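Local coordinates for protein 4-oxalocrotonate tautomerase (Thermus thermophilus, PDB 3ABF) that belongs to the tautomerase family of small enzymes, whose short chains share a beta-alpha-beta core and here assemble into a hexamer, at residues 54-58 / 59-63. Residues are numbered along the deposited sequence; the frame is centred on the assembly and turned at random.
Sequences GGVLF and SDKEG
Two backbone bonds make the first turn of the helix. N of Lys61 donates to O of Leu57 at 3.0 Å, and N of Glu62 to O of Phe58 at 3.1 Å. CG of Glu62 also lies against O of Phe58.

Asp60 reaches back to Leu57 through a water: OD2 of Asp60 lies 2.7 Å from this water, which donates to it, while N of Leu57, 2.9 Å away, donates to the same water. A chi1 of -72° puts CG of Asp60 anti to its own carbonyl carbon, and OD2 comes beside the Leu57 side chain, where it meets the water. Its other oxygen, OD1, forms a salt bridge with Arg18 of the second subunit, so a short acidic side chain suits this place, tying the helix start at once to the backbone before it and to a neighbouring chain.

Around this turn the packing is light. The aliphatic part of Lys61 crosses Val56 at about a right angle, CB of Lys61 lying 3.9 Å from CG1 of Val56; a long flexible chain can cover the valine with its methylenes and leave its ammonium at the surface. CD1 of Leu57 lies 3.9 Å from OD2 of Asp60, and CB of Leu57 3.6 Å from OG of Ser59. Leucine suits this buried position, since it also packs on Val21 of the second subunit, and the Phe58 side chain touches Arg48 of its own chain and packs on Arg40 of the second subunit.

Leu57 occupies the N-cap position, and Gly63, with positive phi, leaves the helical conformation at backbone angles where a side chain would collide with the preceding carbonyl O: the whole is a short C-terminal helical turn following the small antiparallel pair of strands 51-53 and 56-57, set against a neighbouring subunit of the tautomerase hexamer.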
loop_
_atom_site.group_PDB
_atom_site.type_symbol
_atom_site.label_atom_id
_atom_site.label_comp_id
_atom_site.label_asym_id
_atom_site.label_seq_id
_atom_site.Cartn_x
_atom_site.Cartn_y
_atom_site.Cartn_z
ATOM N N GLY A 54 -10.060 1.280 17.526
ATOM C CA GLY A 54 -10.327 1.813 18.846
ATOM C C GLY A 54 -9.204 1.536 19.824
ATOM O O GLY A 54 -9.448 1.369 21.016
ATOM N N GLY A 55 -7.980 1.459 19.310
ATOM C CA GLY A 55 -6.814 1.249 20.147
ATOM C C GLY A 55 -6.626 -0.149 20.699
ATOM O O GLY A 55 -5.759 -0.377 21.524
ATOM N N VAL A 56 -7.414 -1.094 20.218
ATOM C CA VAL A 56 -7.315 -2.461 20.707
ATOM C C VAL A 56 -7.022 -3.421 19.567
ATOM O O VAL A 56 -7.749 -3.437 18.585
ATOM C CB VAL A 56 -8.659 -2.916 21.356
ATOM C CG1 VAL A 56 -8.559 -4.380 21.797
ATOM C CG2 VAL A 56 -9.005 -2.014 22.533
ATOM N N LEU A 57 -5.957 -4.211 19.704
ATOM C CA LEU A 57 -5.620 -5.226 18.699
ATOM C C LEU A 57 -6.647 -6.358 18.812
ATOM O O LEU A 57 -7.085 -6.694 19.920
ATOM C CB LEU A 57 -4.238 -5.810 18.984
ATOM C CG LEU A 57 -3.005 -4.972 18.681
ATOM C CD1 LEU A 57 -1.800 -5.638 19.320
ATOM C CD2 LEU A 57 -2.825 -4.851 17.170
ATOM N N PHE A 58 -7.025 -6.949 17.681
ATOM C CA PHE A 58 -7.987 -8.045 17.686
ATOM C C PHE A 58 -7.459 -9.209 18.538
ATOM O O PHE A 58 -8.234 -9.955 19.133
ATOM C CB PHE A 58 -8.255 -8.525 16.253
ATOM C CG PHE A 58 -9.153 -7.611 15.457
ATOM C CD1 PHE A 58 -10.496 -7.458 15.799
ATOM C CD2 PHE A 58 -8.653 -6.897 14.369
ATOM C CE1 PHE A 58 -11.333 -6.604 15.069
ATOM C CE2 PHE A 58 -9.479 -6.038 13.627
ATOM C CZ PHE A 58 -10.823 -5.891 13.980
ATOM N N SER A 59 -6.144 -9.361 18.606
ATOM C CA SER A 59 -5.567 -10.439 19.405
ATOM C C SER A 59 -5.836 -10.238 20.899
ATOM O O SER A 59 -6.179 -11.191 21.596
ATOM C CB SER A 59 -4.061 -10.550 19.149
ATOM O OG SER A 59 -3.413 -9.310 19.365
ATOM N N ASP A 60 -5.692 -9.006 21.389
ATOM C CA ASP A 60 -5.933 -8.715 22.802
ATOM C C ASP A 60 -7.423 -8.721 23.111
ATOM O O ASP A 60 -7.835 -9.064 24.223
ATOM C CB ASP A 60 -5.337 -7.364 23.196
ATOM C CG ASP A 60 -3.836 -7.401 23.263
ATOM O OD1 ASP A 60 -3.294 -8.447 23.682
ATOM O OD2 ASP A 60 -3.194 -6.393 22.910
ATOM N N LYS A 61 -8.224 -8.349 22.121
ATOM C CA LYS A 61 -9.674 -8.331 22.280
ATOM C C LYS A 61 -10.186 -9.749 22.508
ATOM O O LYS A 61 -11.114 -9.971 23.291
ATOM C CB LYS A 61 -10.332 -7.736 21.031
ATOM C CG LYS A 61 -11.850 -7.696 21.063
ATOM C CD LYS A 61 -12.409 -6.922 19.874
ATOM C CE LYS A 61 -12.022 -5.446 19.943
ATOM N NZ LYS A 61 -12.571 -4.639 18.807
ATOM N N GLU A 62 -9.568 -10.711 21.833
ATOM C CA GLU A 62 -9.978 -12.105 21.956
ATOM C C GLU A 62 -9.394 -12.756 23.198
ATOM O O GLU A 62 -9.763 -13.877 23.550
ATOM C CB GLU A 62 -9.564 -12.893 20.711
ATOM C CG GLU A 62 -10.091 -12.299 19.415
ATOM C CD GLU A 62 -11.548 -11.897 19.519
ATOM O OE1 GLU A 62 -12.374 -12.753 19.899
ATOM O OE2 GLU A 62 -11.870 -10.724 19.221
ATOM N N GLY A 63 -8.477 -12.051 23.857
ATOM C CA GLY A 63 -7.870 -12.572 25.070
ATOM C C GLY A 63 -6.540 -13.275 24.888
ATOM O O GLY A 63 -6.067 -13.468 23.769
HETATM O O HOH W 1 -4.734 -4.315 22.304
#